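Local coordinates for protein linoleate 11-lipoxygenase (PDB 5FX8) that oxygenates linoleic and alpha-linolenic acids at a catalytic manganese ion, giving 11S-hydroperoxides and, as final products, 13R-hydroperoxides, at residues N91-D103 / L321-G333. Sequence-based numbering, arbitrary orientation.
Sequences NISARDVLLWRQD and LMYQAYAIRPVGG. With NAG (2-acetamido-2-deoxy-beta-D-glucopyranose), chain J.
With CG beside its own backbone N (chi1 -64°) and the rest of the chain extended, Gln324 reaches along helix 86-124 to Asp103; the same choice of chi1 in Asp96 (-78°) directs its carboxylate at the turn that carries Gln324. Gln324 NE2 donates to Asp103 OD2 at 2.7 Å, close to the amide plane but from above the carboxylate plane. Its OE1 lies against the Trp100 backbone, 3.3 Å from CA, while Leu99 CB packs against the amide. Two turns before Asp103, OD2 of Asp96 uses its anti lone pair to accept Tyr326 N (3.0 Å), just beyond the type II turn Met322–Ala325. A water donates to that same oxygen and to Met322 O, a second tie to the turn. Arg95 NE and NH2 both go side-on to the other oxygen, OD1; with Tyr326 N and the water on OD2 they probably hold the carboxylate's rotation and would favour its charged form. Apolar contacts flank these polar ties. Ile92 CG2 touches Tyr326 CD2 at 3.6 Å, and Ala327 CB fits against Trp100 CB (3.7 Å). Val331 CG1 makes a CH-pi contact over one face of the indole, 3.9 Å from the six-membered ring centroid. Trp100 NE1 is hydrogen-bonded to Ser617 O, next to the manganese ligand Val618, and Ile328 packs on the ligand His294, which places the contact in the second shell of the metal site. The axes of segments 91-103 and 328-333 cross at -64°; helix 268-305 and strand 83-85 pack on Tyr326, helix 460-481 covers Met322, and Pro339 of the second subunit packs on Trp100 and Val331.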
ATOM      1  N   ASN A  91      22.829  -7.963  -0.541  1.00 14.48           N
ATOM      2  CA  ASN A  91      22.057  -9.200  -0.571  1.00 15.65           C
ATOM      3  C   ASN A  91      20.662  -8.990  -0.002  1.00 15.71           C
ATOM      4  O   ASN A  91      19.677  -9.486  -0.558  1.00 19.35           O
ATOM      5  CB  ASN A  91      22.776 -10.305   0.186  1.00 18.85           C
ATOM      6  CG  ASN A  91      23.796 -11.022  -0.665  1.00 26.79           C
ATOM      7  OD1 ASN A  91      24.328 -10.468  -1.619  1.00 24.71           O
ATOM      8  ND2 ASN A  91      24.078 -12.259  -0.317  1.00 33.07           N
ATOM      9  N   ILE A  92      20.559  -8.244   1.098  1.00 15.57           N
ATOM     10  CA  ILE A  92      19.263  -7.965   1.701  1.00 10.89           C
ATOM     11  C   ILE A  92      18.429  -7.095   0.784  1.00 13.52           C
ATOM     12  O   ILE A  92      17.221  -7.329   0.602  1.00 13.61           O
ATOM     13  CB  ILE A  92      19.466  -7.319   3.079  1.00  9.23           C
ATOM     14  CG1 ILE A  92      19.885  -8.376   4.060  1.00  9.86           C
ATOM     15  CG2 ILE A  92      18.225  -6.725   3.576  1.00  9.15           C
ATOM     16  CD1 ILE A  92      20.212  -7.823   5.352  1.00 13.53           C
ATOM     17  N   SER A  93      19.057  -6.087   0.179  1.00 10.56           N
ATOM     18  CA  SER A  93      18.333  -5.231  -0.741  1.00  9.71           C
ATOM     19  C   SER A  93      17.784  -6.026  -1.920  1.00 13.16           C
ATOM     20  O   SER A  93      16.636  -5.837  -2.325  1.00 15.71           O
ATOM     21  CB  SER A  93      19.246  -4.116  -1.207  1.00  9.30           C
ATOM     22  OG  SER A  93      18.482  -3.068  -1.737  1.00 16.24           O
ATOM     23  N   ALA A  94      18.565  -6.960  -2.444  1.00 10.17           N
ATOM     24  CA  ALA A  94      18.146  -7.714  -3.610  1.00  9.58           C
ATOM     25  C   ALA A  94      17.106  -8.768  -3.258  1.00 10.27           C
ATOM     26  O   ALA A  94      16.205  -9.047  -4.057  1.00 21.47           O
ATOM     27  CB  ALA A  94      19.360  -8.353  -4.265  1.00 10.17           C
ATOM     28  N   ARG A  95      17.217  -9.380  -2.083  1.00 10.62           N
ATOM     29  CA  ARG A  95      16.167 -10.289  -1.641  1.00  9.66           C
ATOM     30  C   ARG A  95      14.835  -9.572  -1.523  1.00 10.37           C
ATOM     31  O   ARG A  95      13.804 -10.098  -1.951  1.00 10.67           O
ATOM     32  CB  ARG A  95      16.538 -10.921  -0.305  1.00  9.11           C
ATOM     33  CG  ARG A  95      15.447 -11.813   0.256  1.00 11.67           C
ATOM     34  CD  ARG A  95      15.510 -11.850   1.750  1.00 12.35           C
ATOM     35  NE  ARG A  95      15.387 -10.511   2.321  1.00 12.87           N
ATOM     36  CZ  ARG A  95      15.740 -10.207   3.564  1.00 14.35           C
ATOM     37  NH1 ARG A  95      16.253 -11.144   4.352  1.00 22.92           N
ATOM     38  NH2 ARG A  95      15.605  -8.972   4.021  1.00 17.15           N
ATOM     39  N   ASP A  96      14.846  -8.357  -0.959  1.00 17.09           N
ATOM     40  CA  ASP A  96      13.613  -7.592  -0.814  1.00  9.94           C
ATOM     41  C   ASP A  96      13.051  -7.186  -2.162  1.00 10.20           C
ATOM     42  O   ASP A  96      11.837  -7.211  -2.361  1.00 10.34           O
ATOM     43  CB  ASP A  96      13.850  -6.355   0.038  1.00  8.94           C
ATOM     44  CG  ASP A  96      13.907  -6.662   1.499  1.00 11.85           C
ATOM     45  OD1 ASP A  96      13.923  -7.844   1.845  1.00 15.21           O
ATOM     46  OD2 ASP A  96      13.963  -5.731   2.318  1.00  9.98           O
ATOM     47  N   VAL A  97      13.909  -6.773  -3.091  1.00 10.22           N
ATOM     48  CA  VAL A  97      13.402  -6.438  -4.407  1.00 10.20           C
ATOM     49  C   VAL A  97      12.786  -7.661  -5.077  1.00 10.35           C
ATOM     50  O   VAL A  97      11.754  -7.563  -5.741  1.00  9.87           O
ATOM     51  CB  VAL A  97      14.527  -5.791  -5.240  1.00  9.51           C
ATOM     52  CG1 VAL A  97      14.118  -5.646  -6.712  1.00  8.00           C
ATOM     53  CG2 VAL A  97      14.829  -4.455  -4.645  1.00  8.49           C
ATOM     54  N   LEU A  98      13.376  -8.829  -4.887  1.00 10.69           N
ATOM     55  CA  LEU A  98      12.791 -10.041  -5.444  1.00 11.46           C
ATOM     56  C   LEU A  98      11.395 -10.317  -4.878  1.00 12.20           C
ATOM     57  O   LEU A  98      10.441 -10.580  -5.629  1.00 15.47           O
ATOM     58  CB  LEU A  98      13.722 -11.201  -5.152  1.00 12.28           C
ATOM     59  CG  LEU A  98      13.832 -12.232  -6.242  1.00 18.25           C
ATOM     60  CD1 LEU A  98      14.278 -11.561  -7.549  1.00 19.14           C
ATOM     61  CD2 LEU A  98      14.824 -13.243  -5.765  1.00 14.70           C
ATOM     62  N   LEU A  99      11.268 -10.286  -3.551  1.00 11.06           N
ATOM     63  CA  LEU A  99       9.968 -10.489  -2.925  1.00 11.50           C
ATOM     64  C   LEU A  99       8.946  -9.474  -3.422  1.00 16.55           C
ATOM     65  O   LEU A  99       7.814  -9.833  -3.766  1.00 22.20           O
ATOM     66  CB  LEU A  99      10.120 -10.418  -1.411  1.00 10.09           C
ATOM     67  CG  LEU A  99      10.911 -11.546  -0.762  1.00 11.33           C
ATOM     68  CD1 LEU A  99      11.274 -11.225   0.691  1.00 10.05           C
ATOM     69  CD2 LEU A  99      10.112 -12.815  -0.870  1.00 10.57           C
ATOM     70  N   TRP A 100       9.335  -8.207  -3.488  1.00 10.78           N
ATOM     71  CA  TRP A 100       8.450  -7.174  -3.992  1.00 10.86           C
ATOM     72  C   TRP A 100       8.023  -7.442  -5.432  1.00 11.50           C
ATOM     73  O   TRP A 100       6.847  -7.282  -5.767  1.00 11.47           O
ATOM     74  CB  TRP A 100       9.149  -5.828  -3.868  1.00 10.40           C
ATOM     75  CG  TRP A 100       8.240  -4.704  -3.945  1.00  8.91           C
ATOM     76  CD1 TRP A 100       7.687  -4.056  -2.918  1.00  8.09           C
ATOM     77  CD2 TRP A 100       7.763  -4.077  -5.135  1.00  8.90           C
ATOM     78  NE1 TRP A 100       6.882  -3.052  -3.375  1.00  8.28           N
ATOM     79  CE2 TRP A 100       6.911  -3.037  -4.737  1.00  7.94           C
ATOM     80  CE3 TRP A 100       7.978  -4.291  -6.507  1.00  8.64           C
ATOM     81  CZ2 TRP A 100       6.263  -2.211  -5.641  1.00  7.52           C
ATOM     82  CZ3 TRP A 100       7.330  -3.474  -7.407  1.00  8.83           C
ATOM     83  CH2 TRP A 100       6.477  -2.445  -6.969  1.00  8.50           C
ATOM     84  N   ARG A 101       8.964  -7.822  -6.301  1.00 12.25           N
ATOM     85  CA  ARG A 101       8.632  -8.201  -7.676  1.00 13.06           C
ATOM     86  C   ARG A 101       7.548  -9.268  -7.712  1.00 13.17           C
ATOM     87  O   ARG A 101       6.595  -9.179  -8.493  1.00 14.43           O
ATOM     88  CB  ARG A 101       9.862  -8.748  -8.416  1.00 12.84           C
ATOM     89  CG  ARG A 101      10.845  -7.776  -9.017  1.00 12.31           C
ATOM     90  CD  ARG A 101      11.798  -8.489  -9.999  1.00 11.47           C
ATOM     91  NE  ARG A 101      12.497  -7.465 -10.757  1.00 10.98           N
ATOM     92  CZ  ARG A 101      13.758  -7.153 -10.556  1.00 14.98           C
ATOM     93  NH1 ARG A 101      14.465  -7.844  -9.666  1.00 21.40           N
ATOM     94  NH2 ARG A 101      14.320  -6.176 -11.250  1.00 19.70           N
ATOM     95  N   GLN A 102       7.708 -10.330  -6.922  1.00 14.11           N
ATOM     96  CA  GLN A 102       6.701 -11.373  -7.011  1.00 12.87           C
ATOM     97  C   GLN A 102       5.381 -10.946  -6.393  1.00 13.72           C
ATOM     98  O   GLN A 102       4.327 -11.410  -6.836  1.00 12.73           O
ATOM     99  CB  GLN A 102       7.209 -12.657  -6.384  1.00 15.71           C
ATOM    100  CG  GLN A 102       7.320 -12.634  -4.912  1.00 21.80           C
ATOM    101  CD  GLN A 102       7.810 -13.946  -4.386  1.00 33.76           C
ATOM    102  OE1 GLN A 102       8.296 -14.783  -5.151  1.00 44.14           O
ATOM    103  NE2 GLN A 102       7.690 -14.148  -3.084  1.00 24.89           N
ATOM    104  N   ASP A 103       5.404 -10.028  -5.429  1.00 14.41           N
ATOM    105  CA  ASP A 103       4.191  -9.561  -4.789  1.00 11.46           C
ATOM    106  C   ASP A 103       3.461  -8.465  -5.549  1.00 11.93           C
ATOM    107  O   ASP A 103       2.298  -8.226  -5.236  1.00 12.33           O
ATOM    108  CB  ASP A 103       4.504  -9.076  -3.377  1.00 11.14           C
ATOM    109  CG  ASP A 103       4.580 -10.211  -2.390  1.00 17.93           C
ATOM    110  OD1 ASP A 103       4.499 -11.357  -2.848  1.00 20.96           O
ATOM    111  OD2 ASP A 103       4.730  -9.987  -1.172  1.00 19.18           O
ATOM    112  N   LEU A 321       8.560  -6.405  10.982  1.00  6.04           N
ATOM    113  CA  LEU A 321       7.890  -5.162  10.611  1.00  6.77           C
ATOM    114  C   LEU A 321       8.517  -4.504   9.382  1.00  6.62           C
ATOM    115  O   LEU A 321       7.846  -3.746   8.691  1.00  6.47           O
ATOM    116  CB  LEU A 321       7.907  -4.171  11.775  1.00  7.25           C
ATOM    117  CG  LEU A 321       7.180  -4.484  13.068  1.00  4.81           C
ATOM    118  CD1 LEU A 321       7.714  -3.546  14.068  1.00  4.74           C
ATOM    119  CD2 LEU A 321       5.740  -4.255  12.889  1.00  5.40           C
ATOM    120  N   MET A 322       9.799  -4.752   9.119  1.00  8.89           N
ATOM    121  CA  MET A 322      10.502  -4.202   7.976  1.00  6.67           C
ATOM    122  C   MET A 322      10.532  -5.168   6.805  1.00 14.55           C
ATOM    123  O   MET A 322      11.427  -5.079   5.957  1.00 22.33           O
ATOM    124  CB  MET A 322      11.923  -3.835   8.367  1.00  6.98           C
ATOM    125  CG  MET A 322      12.036  -2.803   9.424  1.00  6.08           C
ATOM    126  SD  MET A 322      11.341  -1.266   8.931  1.00 17.66           S
ATOM    127  CE  MET A 322      10.077  -1.389  10.108  1.00 24.59           C
ATOM    128  N   TYR A 323       9.600  -6.112   6.779  1.00  6.00           N
ATOM    129  CA  TYR A 323       9.433  -6.989   5.651  1.00  6.13           C
ATOM    130  C   TYR A 323       9.407  -6.186   4.356  1.00  7.87           C
ATOM    131  O   TYR A 323       8.718  -5.170   4.245  1.00 14.30           O
ATOM    132  CB  TYR A 323       8.158  -7.796   5.830  1.00  5.88           C
ATOM    133  CG  TYR A 323       7.958  -8.860   4.792  1.00  7.31           C
ATOM    134  CD1 TYR A 323       8.951  -9.770   4.516  1.00  5.83           C
ATOM    135  CD2 TYR A 323       6.767  -8.961   4.107  1.00  6.46           C
ATOM    136  CE1 TYR A 323       8.767 -10.741   3.577  1.00  8.87           C
ATOM    137  CE2 TYR A 323       6.569  -9.912   3.186  1.00  8.27           C
ATOM    138  CZ  TYR A 323       7.573 -10.813   2.911  1.00 11.17           C
ATOM    139  OH  TYR A 323       7.369 -11.790   1.952  1.00 18.82           O
ATOM    140  N   GLN A 324      10.216  -6.629   3.400  1.00 12.57           N
ATOM    141  CA  GLN A 324      10.372  -6.068   2.067  1.00  7.15           C
ATOM    142  C   GLN A 324      10.762  -4.602   2.054  1.00  7.60           C
ATOM    143  O   GLN A 324      10.737  -3.995   0.990  1.00 15.33           O
ATOM    144  CB  GLN A 324       9.102  -6.257   1.233  1.00  7.08           C
ATOM    145  CG  GLN A 324       8.764  -7.681   0.958  1.00  8.04           C
ATOM    146  CD  GLN A 324       7.675  -7.817  -0.070  1.00  9.27           C
ATOM    147  OE1 GLN A 324       7.442  -6.916  -0.844  1.00 16.24           O
ATOM    148  NE2 GLN A 324       7.011  -8.948  -0.085  1.00 10.83           N
ATOM    149  N   ALA A 325      11.114  -3.996   3.191  1.00  8.85           N
ATOM    150  CA  ALA A 325      11.189  -2.535   3.215  1.00  7.96           C
ATOM    151  C   ALA A 325      12.300  -2.013   2.323  1.00  8.21           C
ATOM    152  O   ALA A 325      12.196  -0.907   1.804  1.00 21.92           O
ATOM    153  CB  ALA A 325      11.383  -1.999   4.630  1.00  5.98           C
ATOM    154  N   TYR A 326      13.353  -2.789   2.122  1.00  8.25           N
ATOM    155  CA  TYR A 326      14.512  -2.302   1.403  1.00  8.31           C
ATOM    156  C   TYR A 326      14.330  -2.315  -0.099  1.00  9.38           C
ATOM    157  O   TYR A 326      15.265  -1.984  -0.835  1.00 14.04           O
ATOM    158  CB  TYR A 326      15.717  -3.112   1.800  1.00  7.61           C
ATOM    159  CG  TYR A 326      16.147  -2.812   3.194  1.00  7.39           C
ATOM    160  CD1 TYR A 326      16.561  -1.545   3.534  1.00  6.75           C
ATOM    161  CD2 TYR A 326      16.155  -3.790   4.159  1.00  7.49           C
ATOM    162  CE1 TYR A 326      16.978  -1.266   4.777  1.00  7.40           C
ATOM    163  CE2 TYR A 326      16.561  -3.519   5.415  1.00  7.83           C
ATOM    164  CZ  TYR A 326      16.976  -2.247   5.720  1.00  7.60           C
ATOM    165  OH  TYR A 326      17.416  -1.940   6.972  1.00 11.73           O
ATOM    166  N   ALA A 327      13.147  -2.687  -0.554  1.00  8.64           N
ATOM    167  CA  ALA A 327      12.796  -2.603  -1.945  1.00  8.29           C
ATOM    168  C   ALA A 327      12.312  -1.223  -2.356  1.00  7.88           C
ATOM    169  O   ALA A 327      12.458  -0.868  -3.522  1.00 16.97           O
ATOM    170  CB  ALA A 327      11.727  -3.643  -2.264  1.00  8.59           C
ATOM    171  N   ILE A 328      11.796  -0.415  -1.434  1.00  7.73           N
ATOM    172  CA  ILE A 328      11.047   0.768  -1.848  1.00  7.88           C
ATOM    173  C   ILE A 328      11.967   1.813  -2.476  1.00 16.85           C
ATOM    174  O   ILE A 328      11.607   2.432  -3.480  1.00 12.28           O
ATOM    175  CB  ILE A 328      10.231   1.347  -0.673  1.00  7.83           C
ATOM    176  CG1 ILE A 328       9.304   0.282  -0.088  1.00  7.92           C
ATOM    177  CG2 ILE A 328       9.373   2.514  -1.133  1.00  6.47           C
ATOM    178  CD1 ILE A 328       8.361  -0.317  -1.065  1.00  7.03           C
ATOM    179  N   ARG A 329      13.156   2.029  -1.923  1.00  6.62           N
ATOM    180  CA  ARG A 329      14.056   2.991  -2.557  1.00  7.56           C
ATOM    181  C   ARG A 329      14.570   2.517  -3.926  1.00 11.59           C
ATOM    182  O   ARG A 329      14.502   3.296  -4.891  1.00 10.73           O
ATOM    183  CB  ARG A 329      15.180   3.361  -1.587  1.00  7.35           C
ATOM    184  CG  ARG A 329      14.671   4.172  -0.412  1.00 11.60           C
ATOM    185  CD  ARG A 329      15.734   5.077   0.207  1.00 11.08           C
ATOM    186  NE  ARG A 329      16.031   4.750   1.607  1.00 10.04           N
ATOM    187  CZ  ARG A 329      16.902   5.397   2.368  1.00  7.84           C
ATOM    188  NH1 ARG A 329      17.573   6.422   1.890  1.00  8.40           N
ATOM    189  NH2 ARG A 329      17.095   5.017   3.608  1.00  7.64           N
ATOM    190  N   PRO A 330      15.064   1.288  -4.097  1.00  8.12           N
ATOM    191  CA  PRO A 330      15.489   0.864  -5.440  1.00  8.02           C
ATOM    192  C   PRO A 330      14.382   0.851  -6.481  1.00  8.76           C
ATOM    193  O   PRO A 330      14.598   1.258  -7.638  1.00 13.75           O
ATOM    194  CB  PRO A 330      16.013  -0.547  -5.190  1.00  7.70           C
ATOM    195  CG  PRO A 330      16.328  -0.589  -3.822  1.00  7.99           C
ATOM    196  CD  PRO A 330      15.406   0.276  -3.095  1.00  8.12           C
ATOM    197  N   VAL A 331      13.212   0.332  -6.115  1.00  9.87           N
ATOM    198  CA  VAL A 331      12.114   0.222  -7.063  1.00  9.01           C
ATOM    199  C   VAL A 331      11.607   1.607  -7.418  1.00  8.65           C
ATOM    200  O   VAL A 331      11.398   1.932  -8.595  1.00 17.41           O
ATOM    201  CB  VAL A 331      10.999  -0.673  -6.489  1.00 10.07           C
ATOM    202  CG1 VAL A 331       9.736  -0.601  -7.325  1.00  9.47           C
ATOM    203  CG2 VAL A 331      11.473  -2.104  -6.391  1.00  8.38           C
ATOM    204  N   GLY A 332      11.453   2.458  -6.407  1.00  7.57           N
ATOM    205  CA  GLY A 332      11.014   3.815  -6.654  1.00  8.14           C
ATOM    206  C   GLY A 332      11.980   4.589  -7.525  1.00  8.92           C
ATOM    207  O   GLY A 332      11.572   5.321  -8.420  1.00 17.73           O
ATOM    208  N   GLY A 333      13.277   4.414  -7.296  1.00 12.87           N
ATOM    209  CA  GLY A 333      14.249   5.066  -8.144  1.00  7.90           C
ATOM    210  C   GLY A 333      14.257   4.552  -9.566  1.00  9.40           C
ATOM    211  O   GLY A 333      14.605   5.293 -10.488  1.00 10.62           O
TER
HETATM  212  C1  NAG J1006      25.037 -13.061  -1.020  1.00 37.91           C
HETATM  213  C2  NAG J1006      25.845 -13.861  -0.003  1.00 45.43           C
HETATM  214  C3  NAG J1006      26.796 -14.829  -0.713  1.00 48.89           C
HETATM  215  C4  NAG J1006      26.038 -15.689  -1.721  1.00 55.79           C
HETATM  216  C5  NAG J1006      25.183 -14.818  -2.644  1.00 58.32           C
HETATM  217  C6  NAG J1006      24.261 -15.624  -3.536  1.00 63.29           C
HETATM  218  C7  NAG J1006      26.180 -12.747   2.177  1.00 32.19           C
HETATM  219  C8  NAG J1006      24.906 -13.400   2.613  1.00 32.67           C
HETATM  220  N2  NAG J1006      26.574 -12.994   0.917  1.00 37.85           N
HETATM  221  O3  NAG J1006      27.412 -15.658   0.265  1.00 46.00           O
HETATM  222  O4  NAG J1006      26.930 -16.465  -2.517  1.00 52.17           O
HETATM  223  O5  NAG J1006      24.344 -13.945  -1.871  1.00 49.77           O
HETATM  224  O6  NAG J1006      23.132 -16.131  -2.831  1.00 59.45           O
HETATM  225  O7  NAG J1006      26.829 -12.024   2.932  1.00 32.14           O
HETATM  226  O   HOH W   1      13.947  -6.504   5.182  1.00 13.58           O